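Local coordinates for protein prolyl-ACP dehydrogenase (Oscillatoria sp., PDB 4IRN) that probably oxidises a prolyl group carried on an acyl carrier protein, using bound FAD, in the biosynthesis of the cyanotoxin anatoxin-a, at residues E352-N357 and E404-V409; R280-A285 and Y337-M342; L120-N125 and K397-T402. One frame throughout, in Å; residues are numbered along the deposited sequence.

Contact 1. Residues E352-N357 and E404-V409; sequences EASMAN and EIQRVV. With FAD (flavin-adenine dinucleotide), chain I.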
loop_
_atom_site.group_PDB
_atom_site.type_symbol
_atom_site.label_atom_id
_atom_site.label_comp_id
_atom_site.label_asym_id
_atom_site.label_seq_id
_atom_site.Cartn_x
_atom_site.Cartn_y
_atom_site.Cartn_z
ATOM N N GLU A 352 17.715 4.334 15.371
ATOM C CA GLU A 352 16.411 4.308 16.024
ATOM C C GLU A 352 15.645 5.613 15.852
ATOM O O GLU A 352 14.424 5.577 15.711
ATOM C CB GLU A 352 16.537 3.902 17.494
ATOM C CG GLU A 352 16.885 2.430 17.686
ATOM C CD GLU A 352 18.326 2.000 17.445
ATOM O OE1 GLU A 352 19.217 2.877 17.348
ATOM O OE2 GLU A 352 18.566 0.774 17.369
ATOM N N ALA A 353 16.354 6.756 15.838
ATOM C CA ALA A 353 15.765 8.085 15.645
ATOM C C ALA A 353 15.286 8.240 14.205
ATOM O O ALA A 353 14.239 8.848 13.977
ATOM C CB ALA A 353 16.783 9.163 15.974
ATOM N N SER A 354 16.045 7.672 13.241
ATOM C CA SER A 354 15.727 7.710 11.815
ATOM C C SER A 354 14.505 6.862 11.513
ATOM O O SER A 354 13.652 7.290 10.743
ATOM C CB SER A 354 16.919 7.256 10.985
ATOM O OG SER A 354 18.033 8.109 11.199
ATOM N N MET A 355 14.402 5.675 12.155
ATOM C CA MET A 355 13.263 4.756 12.024
ATOM C C MET A 355 11.997 5.401 12.598
ATOM O O MET A 355 10.923 5.279 11.999
ATOM C CB MET A 355 13.545 3.431 12.742
ATOM C CG MET A 355 14.558 2.566 12.028
ATOM S SD MET A 355 14.852 0.993 12.858
ATOM C CE MET A 355 13.535 0.074 12.237
ATOM N N ALA A 356 12.140 6.107 13.746
ATOM C CA ALA A 356 11.055 6.810 14.419
ATOM C C ALA A 356 10.529 7.951 13.547
ATOM O O ALA A 356 9.327 8.020 13.302
ATOM C CB ALA A 356 11.525 7.343 15.762
ATOM N N ASN A 357 11.432 8.791 13.031
ATOM C CA ASN A 357 11.091 9.914 12.175
ATOM C C ASN A 357 10.397 9.459 10.900
ATOM O O ASN A 357 9.362 10.011 10.535
ATOM C CB ASN A 357 12.334 10.713 11.851
ATOM C CG ASN A 357 12.026 12.124 11.458
ATOM O OD1 ASN A 357 11.882 12.441 10.282
ATOM N ND2 ASN A 357 11.911 12.995 12.438
ATOM N N GLU A 404 13.074 9.517 2.162
ATOM C CA GLU A 404 14.083 8.867 1.323
ATOM C C GLU A 404 15.456 8.866 1.998
ATOM O O GLU A 404 16.147 7.851 1.947
ATOM C CB GLU A 404 14.160 9.544 -0.056
ATOM C CG GLU A 404 12.898 9.418 -0.898
ATOM C CD GLU A 404 11.704 10.267 -0.494
ATOM O OE1 GLU A 404 11.890 11.471 -0.205
ATOM O OE2 GLU A 404 10.575 9.727 -0.476
ATOM N N ILE A 405 15.841 9.987 2.637
ATOM C CA ILE A 405 17.103 10.156 3.359
ATOM C C ILE A 405 17.204 9.199 4.525
ATOM O O ILE A 405 18.242 8.552 4.674
ATOM C CB ILE A 405 17.348 11.646 3.745
ATOM C CG1 ILE A 405 17.833 12.454 2.532
ATOM C CG2 ILE A 405 18.284 11.843 4.967
ATOM C CD1 ILE A 405 18.923 11.773 1.620
ATOM N N GLN A 406 16.120 9.082 5.321
ATOM C CA GLN A 406 16.037 8.176 6.478
ATOM C C GLN A 406 16.257 6.742 6.011
ATOM O O GLN A 406 17.040 6.023 6.622
ATOM C CB GLN A 406 14.665 8.262 7.178
ATOM C CG GLN A 406 14.070 9.659 7.319
ATOM C CD GLN A 406 14.569 10.485 8.488
ATOM O OE1 GLN A 406 15.237 10.005 9.400
ATOM N NE2 GLN A 406 14.071 11.706 8.569
ATOM N N ARG A 407 15.587 6.343 4.897
ATOM C CA ARG A 407 15.698 5.018 4.273
ATOM C C ARG A 407 17.150 4.743 3.897
ATOM O O ARG A 407 17.645 3.650 4.177
ATOM C CB ARG A 407 14.798 4.928 3.038
ATOM C CG ARG A 407 13.314 4.960 3.358
ATOM C CD ARG A 407 12.460 4.939 2.115
ATOM N NE ARG A 407 11.069 5.276 2.394
ATOM C CZ ARG A 407 10.165 4.422 2.864
ATOM N NH1 ARG A 407 10.504 3.168 3.133
ATOM N NH2 ARG A 407 8.918 4.820 3.079
ATOM N N VAL A 408 17.848 5.758 3.314
ATOM C CA VAL A 408 19.262 5.669 2.928
ATOM C C VAL A 408 20.124 5.482 4.199
ATOM O O VAL A 408 21.007 4.619 4.202
ATOM C CB VAL A 408 19.706 6.882 2.060
ATOM C CG1 VAL A 408 21.222 6.954 1.914
ATOM C CG2 VAL A 408 19.036 6.851 0.689
ATOM N N VAL A 409 19.838 6.255 5.279
ATOM C CA VAL A 409 20.534 6.179 6.567
ATOM C C VAL A 409 20.360 4.769 7.175
ATOM O O VAL A 409 21.355 4.162 7.568
ATOM C CB VAL A 409 20.098 7.321 7.526
ATOM C CG1 VAL A 409 20.632 7.106 8.948
ATOM C CG2 VAL A 409 20.536 8.686 6.994
HETATM P PA FAD I . 16.677 17.881 -1.608
HETATM O O1A FAD I . 17.638 17.563 -0.531
HETATM O O2A FAD I . 16.964 18.935 -2.666
HETATM O O5B FAD I . 16.391 16.585 -2.462
HETATM C C5B FAD I . 15.391 16.609 -3.495
HETATM C C4B FAD I . 14.653 15.298 -3.463
HETATM O O4B FAD I . 15.533 14.246 -3.888
HETATM C C3B FAD I . 14.074 14.908 -2.102
HETATM O O3B FAD I . 12.663 14.793 -2.208
HETATM C C2B FAD I . 14.753 13.582 -1.722
HETATM O O2B FAD I . 13.769 12.590 -1.468
HETATM C C1B FAD I . 15.533 13.168 -2.970
HETATM N N9A FAD I . 16.916 12.770 -2.708
HETATM C C8A FAD I . 17.985 13.601 -2.498
HETATM N N7A FAD I . 19.104 12.972 -2.229
HETATM C C5A FAD I . 18.753 11.635 -2.265
HETATM C C6A FAD I . 19.491 10.445 -2.050
HETATM N N6A FAD I . 20.792 10.419 -1.754
HETATM N N1A FAD I . 18.830 9.270 -2.143
HETATM C C2A FAD I . 17.530 9.289 -2.445
HETATM N N3A FAD I . 16.740 10.340 -2.681
HETATM C C4A FAD I . 17.405 11.492 -2.568
HETATM N N1 FAD I . 17.029 23.104 7.782
HETATM C C2 FAD I . 17.868 23.692 8.701
HETATM O O2 FAD I . 19.091 23.600 8.587
HETATM N N3 FAD I . 17.343 24.426 9.763
HETATM C C4 FAD I . 16.008 24.638 10.004
HETATM O O4 FAD I . 15.659 25.307 10.976
HETATM C C4X FAD I . 15.111 24.022 9.025
HETATM N N5 FAD I . 13.817 24.207 9.166
HETATM C C5X FAD I . 12.977 23.670 8.190
HETATM C C6 FAD I . 11.598 23.858 8.329
HETATM C C7 FAD I . 10.700 23.334 7.406
HETATM C C7M FAD I . 9.219 23.479 7.640
HETATM C C8 FAD I . 11.194 22.617 6.294
HETATM C C8M FAD I . 10.268 22.021 5.266
HETATM C C9 FAD I . 12.563 22.444 6.143
HETATM C C9A FAD I . 13.470 22.947 7.072
HETATM N N10 FAD I . 14.878 22.770 6.956
HETATM C C10 FAD I . 15.717 23.273 7.918
HETATM C "C1'" FAD I . 15.423 22.114 5.746
HETATM C "C2'" FAD I . 14.987 20.656 5.704
HETATM O "O2'" FAD I . 15.760 19.852 6.592
HETATM C "C3'" FAD I . 15.027 20.126 4.271
HETATM O "O3'" FAD I . 13.699 19.839 3.840
HETATM C "C4'" FAD I . 15.905 18.889 4.076
HETATM O "O4'" FAD I . 17.252 19.182 4.455
HETATM C "C5'" FAD I . 15.817 18.309 2.675
HETATM O "O5'" FAD I . 16.390 19.213 1.717
HETATM P P FAD I . 15.569 19.601 0.391
HETATM O O1P FAD I . 14.123 19.777 0.671
HETATM O O2P FAD I . 16.444 20.760 -0.020
HETATM O O3P FAD I . 15.447 18.496 -0.761
#

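Contact 2. Residues R280-A285 and Y337-M342; sequences RGFILA and YKVAWM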
loop_
_atom_site.group_PDB
_atom_site.type_symbol
_atom_site.label_atom_id
_atom_site.label_comp_id
_atom_site.label_asym_id
_atom_site.label_seq_id
_atom_site.Cartn_x
_atom_site.Cartn_y
_atom_site.Cartn_z
ATOM N N ARG A 280 15.360 14.001 15.085
ATOM C CA ARG A 280 14.594 12.917 14.457
ATOM C C ARG A 280 13.756 12.112 15.437
ATOM O O ARG A 280 12.597 11.824 15.149
ATOM C CB ARG A 280 15.504 11.985 13.630
ATOM C CG ARG A 280 16.008 12.623 12.353
ATOM C CD ARG A 280 17.117 11.819 11.728
ATOM N NE ARG A 280 17.647 12.488 10.540
ATOM C CZ ARG A 280 18.558 11.965 9.727
ATOM N NH1 ARG A 280 19.054 10.758 9.962
ATOM N NH2 ARG A 280 18.967 12.638 8.662
ATOM N N GLY A 281 14.334 11.796 16.590
ATOM C CA GLY A 281 13.666 10.998 17.605
ATOM C C GLY A 281 12.638 11.710 18.462
ATOM O O GLY A 281 11.738 11.052 18.987
ATOM N N PHE A 282 12.767 13.048 18.650
ATOM C CA PHE A 282 11.881 13.782 19.553
ATOM C C PHE A 282 11.033 14.931 19.009
ATOM O O PHE A 282 10.123 15.381 19.712
ATOM C CB PHE A 282 12.624 14.145 20.850
ATOM C CG PHE A 282 13.263 12.932 21.486
ATOM C CD1 PHE A 282 12.488 11.976 22.127
ATOM C CD2 PHE A 282 14.628 12.706 21.374
ATOM C CE1 PHE A 282 13.068 10.830 22.652
ATOM C CE2 PHE A 282 15.205 11.561 21.908
ATOM C CZ PHE A 282 14.420 10.631 22.539
ATOM N N ILE A 283 11.296 15.396 17.772
ATOM C CA ILE A 283 10.504 16.466 17.151
ATOM C C ILE A 283 9.042 16.021 16.909
ATOM O O ILE A 283 8.141 16.860 16.908
ATOM C CB ILE A 283 11.193 17.047 15.875
ATOM C CG1 ILE A 283 10.740 18.484 15.577
ATOM C CG2 ILE A 283 11.053 16.133 14.638
ATOM C CD1 ILE A 283 11.862 19.415 15.139
ATOM N N LEU A 284 8.821 14.703 16.732
ATOM C CA LEU A 284 7.515 14.111 16.449
ATOM C C LEU A 284 6.860 13.433 17.655
ATOM O O LEU A 284 5.859 12.733 17.492
ATOM C CB LEU A 284 7.611 13.154 15.235
ATOM C CG LEU A 284 7.915 13.778 13.863
ATOM C CD1 LEU A 284 7.949 12.713 12.785
ATOM C CD2 LEU A 284 6.897 14.844 13.496
ATOM N N ALA A 285 7.406 13.660 18.868
ATOM C CA ALA A 285 6.872 13.107 20.113
ATOM C C ALA A 285 5.453 13.633 20.340
ATOM O O ALA A 285 4.560 12.859 20.697
ATOM C CB ALA A 285 7.768 13.486 21.281
ATOM N N TYR A 337 9.229 5.615 22.313
ATOM C CA TYR A 337 9.706 5.111 23.596
ATOM C C TYR A 337 10.977 4.306 23.591
ATOM O O TYR A 337 11.658 4.265 24.610
ATOM C CB TYR A 337 8.573 4.540 24.459
ATOM C CG TYR A 337 7.569 5.634 24.753
ATOM C CD1 TYR A 337 7.915 6.721 25.542
ATOM C CD2 TYR A 337 6.318 5.649 24.141
ATOM C CE1 TYR A 337 7.069 7.803 25.698
ATOM C CE2 TYR A 337 5.436 6.712 24.338
ATOM C CZ TYR A 337 5.814 7.774 25.139
ATOM O OH TYR A 337 4.959 8.815 25.344
ATOM N N LYS A 338 11.359 3.752 22.433
ATOM C CA LYS A 338 12.624 3.037 22.270
ATOM C C LYS A 338 13.786 4.061 22.268
ATOM O O LYS A 338 14.754 3.882 23.008
ATOM C CB LYS A 338 12.616 2.168 20.985
ATOM C CG LYS A 338 13.946 1.499 20.660
ATOM C CD LYS A 338 14.126 0.077 21.195
ATOM C CE LYS A 338 15.524 -0.427 20.906
ATOM N NZ LYS A 338 15.541 -1.698 20.129
ATOM N N VAL A 339 13.676 5.117 21.431
ATOM C CA VAL A 339 14.652 6.207 21.305
ATOM C C VAL A 339 14.821 6.914 22.658
ATOM O O VAL A 339 15.954 7.141 23.094
ATOM C CB VAL A 339 14.266 7.213 20.185
ATOM C CG1 VAL A 339 15.298 8.325 20.058
ATOM C CG2 VAL A 339 14.114 6.517 18.852
ATOM N N ALA A 340 13.685 7.243 23.318
ATOM C CA ALA A 340 13.634 7.888 24.629
ATOM C C ALA A 340 14.411 7.083 25.663
ATOM O O ALA A 340 15.207 7.664 26.394
ATOM C CB ALA A 340 12.188 8.084 25.076
ATOM N N TRP A 341 14.242 5.747 25.668
ATOM C CA TRP A 341 14.938 4.840 26.579
ATOM C C TRP A 341 16.445 4.833 26.288
ATOM O O TRP A 341 17.244 5.041 27.204
ATOM C CB TRP A 341 14.357 3.414 26.477
ATOM C CG TRP A 341 14.938 2.452 27.472
ATOM C CD1 TRP A 341 14.526 2.257 28.757
ATOM C CD2 TRP A 341 16.071 1.592 27.279
ATOM N NE1 TRP A 341 15.314 1.311 29.370
ATOM C CE2 TRP A 341 16.274 0.890 28.489
ATOM C CE3 TRP A 341 16.937 1.340 26.197
ATOM C CZ2 TRP A 341 17.292 -0.058 28.645
ATOM C CZ3 TRP A 341 17.953 0.406 26.356
ATOM C CH2 TRP A 341 18.121 -0.282 27.569
ATOM N N MET A 342 16.822 4.613 25.017
ATOM C CA MET A 342 18.210 4.565 24.555
ATOM C C MET A 342 18.996 5.828 24.876
ATOM O O MET A 342 20.113 5.732 25.387
ATOM C CB MET A 342 18.259 4.285 23.055
ATOM C CG MET A 342 17.931 2.860 22.702
ATOM S SD MET A 342 18.286 2.557 20.969
ATOM C CE MET A 342 20.043 2.237 21.061
#

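Contact 3. Residues L120-N125 and K397-T402; sequences LIFAMN and KFYSGT. With FAD (flavin-adenine dinucleotide), chain I.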
loop_
_atom_site.group_PDB
_atom_site.type_symbol
_atom_site.label_atom_id
_atom_site.label_comp_id
_atom_site.label_asym_id
_atom_site.label_seq_id
_atom_site.Cartn_x
_atom_site.Cartn_y
_atom_site.Cartn_z
ATOM N N LEU A 120 3.537 25.913 16.670
ATOM C CA LEU A 120 4.180 26.325 17.923
ATOM C C LEU A 120 4.989 25.155 18.462
ATOM O O LEU A 120 6.157 25.335 18.813
ATOM C CB LEU A 120 3.139 26.798 18.963
ATOM C CG LEU A 120 3.654 27.152 20.376
ATOM C CD1 LEU A 120 4.204 28.579 20.453
ATOM C CD2 LEU A 120 2.570 26.962 21.398
ATOM N N ILE A 121 4.370 23.955 18.475
ATOM C CA ILE A 121 4.983 22.702 18.910
ATOM C C ILE A 121 6.290 22.442 18.119
ATOM O O ILE A 121 7.318 22.134 18.728
ATOM C CB ILE A 121 3.967 21.529 18.816
ATOM C CG1 ILE A 121 2.802 21.704 19.830
ATOM C CG2 ILE A 121 4.671 20.195 19.011
ATOM C CD1 ILE A 121 1.509 20.899 19.514
ATOM N N PHE A 122 6.248 22.611 16.774
ATOM C CA PHE A 122 7.410 22.428 15.901
ATOM C C PHE A 122 8.506 23.453 16.220
ATOM O O PHE A 122 9.673 23.069 16.341
ATOM C CB PHE A 122 7.005 22.436 14.412
ATOM C CG PHE A 122 8.137 22.602 13.419
ATOM C CD1 PHE A 122 9.172 21.674 13.351
ATOM C CD2 PHE A 122 8.155 23.674 12.532
ATOM C CE1 PHE A 122 10.220 21.843 12.445
ATOM C CE2 PHE A 122 9.191 23.825 11.609
ATOM C CZ PHE A 122 10.212 22.910 11.568
ATOM N N ALA A 123 8.122 24.740 16.391
ATOM C CA ALA A 123 9.026 25.858 16.706
ATOM C C ALA A 123 9.780 25.638 18.032
ATOM O O ALA A 123 10.982 25.910 18.110
ATOM C CB ALA A 123 8.245 27.157 16.756
ATOM N N MET A 124 9.077 25.116 19.055
ATOM C CA MET A 124 9.641 24.818 20.369
ATOM C C MET A 124 10.595 23.609 20.336
ATOM O O MET A 124 11.648 23.647 20.969
ATOM C CB MET A 124 8.518 24.593 21.396
ATOM C CG MET A 124 7.924 25.880 21.946
ATOM S SD MET A 124 6.632 25.685 23.207
ATOM C CE MET A 124 5.538 24.463 22.425
ATOM N N ASN A 125 10.210 22.538 19.606
ATOM C CA ASN A 125 11.002 21.313 19.467
ATOM C C ASN A 125 12.298 21.555 18.706
ATOM O O ASN A 125 13.322 20.951 19.039
ATOM C CB ASN A 125 10.175 20.180 18.881
ATOM C CG ASN A 125 9.380 19.458 19.949
ATOM O OD1 ASN A 125 9.859 18.519 20.593
ATOM N ND2 ASN A 125 8.173 19.931 20.223
ATOM N N LYS A 397 7.631 15.297 6.767
ATOM C CA LYS A 397 8.222 14.489 5.693
ATOM C C LYS A 397 9.422 15.211 5.064
ATOM O O LYS A 397 10.130 14.609 4.249
ATOM C CB LYS A 397 7.169 14.150 4.624
ATOM C CG LYS A 397 6.100 13.189 5.121
ATOM C CD LYS A 397 5.151 12.758 4.041
ATOM C CE LYS A 397 5.593 11.495 3.359
ATOM N NZ LYS A 397 4.507 10.991 2.489
ATOM N N PHE A 398 9.655 16.494 5.454
ATOM C CA PHE A 398 10.747 17.325 4.931
ATOM C C PHE A 398 11.734 17.811 5.990
ATOM O O PHE A 398 12.945 17.719 5.757
ATOM C CB PHE A 398 10.208 18.466 4.059
ATOM C CG PHE A 398 9.276 17.966 2.983
ATOM C CD1 PHE A 398 9.755 17.203 1.923
ATOM C CD2 PHE A 398 7.908 18.194 3.066
ATOM C CE1 PHE A 398 8.893 16.711 0.949
ATOM C CE2 PHE A 398 7.042 17.705 2.088
ATOM C CZ PHE A 398 7.542 16.962 1.039
ATOM N N TYR A 399 11.241 18.303 7.158
ATOM C CA TYR A 399 12.162 18.705 8.223
ATOM C C TYR A 399 12.713 17.470 8.924
ATOM O O TYR A 399 12.072 16.410 8.881
ATOM C CB TYR A 399 11.578 19.756 9.180
ATOM C CG TYR A 399 10.398 19.323 10.017
ATOM C CD1 TYR A 399 10.573 18.522 11.142
ATOM C CD2 TYR A 399 9.130 19.845 9.786
ATOM C CE1 TYR A 399 9.498 18.163 11.950
ATOM C CE2 TYR A 399 8.050 19.508 10.600
ATOM C CZ TYR A 399 8.235 18.658 11.672
ATOM O OH TYR A 399 7.163 18.330 12.462
ATOM N N SER A 400 13.932 17.583 9.500
ATOM C CA SER A 400 14.696 16.505 10.163
ATOM C C SER A 400 15.174 15.448 9.144
ATOM O O SER A 400 15.678 14.391 9.530
ATOM C CB SER A 400 13.895 15.860 11.300
ATOM O OG SER A 400 13.370 16.819 12.204
ATOM N N GLY A 401 15.025 15.760 7.855
ATOM C CA GLY A 401 15.384 14.884 6.748
ATOM C C GLY A 401 14.163 14.297 6.071
ATOM O O GLY A 401 13.143 14.058 6.723
ATOM N N THR A 402 14.256 14.064 4.748
ATOM C CA THR A 402 13.164 13.484 3.955
ATOM C C THR A 402 13.045 11.990 4.236
ATOM O O THR A 402 14.009 11.385 4.712
ATOM C CB THR A 402 13.356 13.722 2.451
ATOM O OG1 THR A 402 14.512 13.024 2.011
ATOM C CG2 THR A 402 13.430 15.195 2.073
HETATM P PA FAD I . 16.677 17.881 -1.608
HETATM O O1A FAD I . 17.638 17.563 -0.531
HETATM O O2A FAD I . 16.964 18.935 -2.666
HETATM O O5B FAD I . 16.391 16.585 -2.462
HETATM C C5B FAD I . 15.391 16.609 -3.495
HETATM C C4B FAD I . 14.653 15.298 -3.463
HETATM O O4B FAD I . 15.533 14.246 -3.888
HETATM C C3B FAD I . 14.074 14.908 -2.102
HETATM O O3B FAD I . 12.663 14.793 -2.208
HETATM C C2B FAD I . 14.753 13.582 -1.722
HETATM O O2B FAD I . 13.769 12.590 -1.468
HETATM C C1B FAD I . 15.533 13.168 -2.970
HETATM N N9A FAD I . 16.916 12.770 -2.708
HETATM C C8A FAD I . 17.985 13.601 -2.498
HETATM N N7A FAD I . 19.104 12.972 -2.229
HETATM C C5A FAD I . 18.753 11.635 -2.265
HETATM C C6A FAD I . 19.491 10.445 -2.050
HETATM N N6A FAD I . 20.792 10.419 -1.754
HETATM N N1A FAD I . 18.830 9.270 -2.143
HETATM C C2A FAD I . 17.530 9.289 -2.445
HETATM N N3A FAD I . 16.740 10.340 -2.681
HETATM C C4A FAD I . 17.405 11.492 -2.568
HETATM N N1 FAD I . 17.029 23.104 7.782
HETATM C C2 FAD I . 17.868 23.692 8.701
HETATM O O2 FAD I . 19.091 23.600 8.587
HETATM N N3 FAD I . 17.343 24.426 9.763
HETATM C C4 FAD I . 16.008 24.638 10.004
HETATM O O4 FAD I . 15.659 25.307 10.976
HETATM C C4X FAD I . 15.111 24.022 9.025
HETATM N N5 FAD I . 13.817 24.207 9.166
HETATM C C5X FAD I . 12.977 23.670 8.190
HETATM C C6 FAD I . 11.598 23.858 8.329
HETATM C C7 FAD I . 10.700 23.334 7.406
HETATM C C7M FAD I . 9.219 23.479 7.640
HETATM C C8 FAD I . 11.194 22.617 6.294
HETATM C C8M FAD I . 10.268 22.021 5.266
HETATM C C9 FAD I . 12.563 22.444 6.143
HETATM C C9A FAD I . 13.470 22.947 7.072
HETATM N N10 FAD I . 14.878 22.770 6.956
HETATM C C10 FAD I . 15.717 23.273 7.918
HETATM C "C1'" FAD I . 15.423 22.114 5.746
HETATM C "C2'" FAD I . 14.987 20.656 5.704
HETATM O "O2'" FAD I . 15.760 19.852 6.592
HETATM C "C3'" FAD I . 15.027 20.126 4.271
HETATM O "O3'" FAD I . 13.699 19.839 3.840
HETATM C "C4'" FAD I . 15.905 18.889 4.076
HETATM O "O4'" FAD I . 17.252 19.182 4.455
HETATM C "C5'" FAD I . 15.817 18.309 2.675
HETATM O "O5'" FAD I . 16.390 19.213 1.717
HETATM P P FAD I . 15.569 19.601 0.391
HETATM O O1P FAD I . 14.123 19.777 0.671
HETATM O O2P FAD I . 16.444 20.760 -0.020
HETATM O O3P FAD I . 15.447 18.496 -0.761
#

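Contact 1. Residues E352-N357 and E404-V409
Ser354 OG lies 3.6 Å from Val409 CG1 and is gripped by two polar groups of its own chain. It is hydrogen-bonded to the backbone O of Leu350, one helical turn earlier, and to Arg280 NH1, while Asn357 spends ND2 on Arg280 O. Ser354 OG stands beside its own backbone N, where Leu350 O can be met. The hydroxyl is therefore buried but satisfied.

Gln406 has more surface covered by the other segment than any other residue here. Its chain bends at chi2 (-82°), and its amide ends against Ser354 and Asn357. Gln406 OE1 comes to 3.4 Å from Ser354 CA. Gln406 NE2 lies 2.9 Å from Asn357 OD1, but the angle is poor and the pair is not a hydrogen bond; NE2 instead makes weak hydrogen bonds to the backbone oxygens of Ser400 and Gly401. The Asn357 and Gln406 side chains cross at about a right angle, with their amide planes 28° apart.

The far side of helix 403-414 serves the cofactor. Val408 CG2 is 3.7 Å from FAD N1A, and Ile405 CD1 is 3.9 Å from FAD C5A, so both pack against the adenine. Glu404 is an FAD-binding residue.

Both segments belong to the helical C-terminal domain of the acyl-CoA dehydrogenase fold. Helices 350-375 and 403-414 run roughly antiparallel, with 147° between their local N-to-C directions and local axes 9.2 Å apart. Arg280 of helix 268-282 packs beside both, and helix 316-344 flanks 352-357.

Contact 2. Residues R280-A285 and Y337-M342
Phe282 of helix 268-282 reaches Val339 and Ala340 on helix 316-344. Both helices belong to the helical C-terminal domain of the acyl-CoA dehydrogenase fold, and the contact is buried and apolar.

The bond from CA to CB of Phe282 points neither at the other segment nor away from it; the ring beyond it leads to Val339 and Ala340. A chi1 of -53° puts CG beside the backbone N, and the ring extends to helix 316-344. Beyond CG the outer ring atoms do the touching. Phe282 CE2 meets Val339 CG1 at 3.7 Å. At the other flank of CZ, Phe282 CE1 packs on Ala340 CB at 3.8 Å and also nears the Ala340 backbone N.

Val339 has CG1 anti to its backbone N (chi1 -179°), and this branch faces the opposite segment. The Phe282 and Val339 side chains slide past each other in opposite directions. The same methyl covers Gly281, with Val339 CG1 4.0 Å from Gly281 CA. Gly281 has no side chain to keep the backbones apart, and its CA is 6.1 Å from Val339 CA.

Trp129 and Ile101 also pack on Phe282. The chain then makes a type I turn from Phe282 to Ala285, before the next helix. At the ring tip, Phe282 CZ sits 3.5 Å from Val339 CG1 and equally close to Ala340 CA, which lies at the ring edge, in its plane.

Contact 3. Residues L120-N125 and K397-T402
Phe122 and Tyr399 form an offset, face-to-face aromatic stack beside the flavin. It joins the N-terminal helical domain of the acyl-CoA dehydrogenase fold to the loop before helix 403-414. The ring centroids are 4.1 Å apart and the planes are tilted by 24°. Phe122 CE1 sits over the centre of the Tyr399 ring, 3.5 Å from Tyr399 CD2. In return, Tyr399 CE2 lies over the rim of the Phe122 ring. Phe122 holds CG anti to the backbone N (chi1 165°), which points the ring from helix 118-138 at the loop.

Apolar contacts extend the stack to FAD. FAD C6 lies at the edge of the Phe122 ring, 3.6 Å from Phe122 CZ. Tyr399 CB packs near the same dimethylbenzene end of the flavin, and Phe398 CB is 3.8 Å from FAD C8M. Thr195, which binds FAD, also touches Phe122.

Polar bonds lie on both segments. FAD O3' donates to Phe398 O at 3.0 Å. Phe398 to Gly401 form a type II turn, and Thr402 follows as the N-cap of helix 403-414; Thr402 OG1 accepts a weak hydrogen bond from Ile405 N. Ser400 OG is hydrogen-bonded to Glu279 and lies at the Tyr399 ring edge. On the helix, Ile121 O accepts two bonds from one residue, reaching it from opposite faces of the carbonyl plane. Asn125 N is 3.0 Å from Ile121 O, and Asn125 ND2 makes a nearly straight bond (174°) to Ile121 O at 2.8 Å.

From the N terminus, the chain first passes 120-125, which opens contact 3. After the middle beta domain it reaches 280-285, and contact 2 closes a loop when 337-342 arrives. That loop lies wholly within the longer one of contact 3. Next comes 352-357, opening contact 1. Contact 3 closes at 397-402, and contact 1 closes just after it at 404-409, so these two cross. Contacts 1 and 2 follow in series and tie helices of the C-terminal domain together. Contact 3 joins that domain to the N-terminal one. Arg280, in 280-285, is hydrogen-bonded to Ser354 and Asn357 of contact 1 and, through NE, to Ser400 O of contact 3. Contacts 1 and 3 both touch FAD.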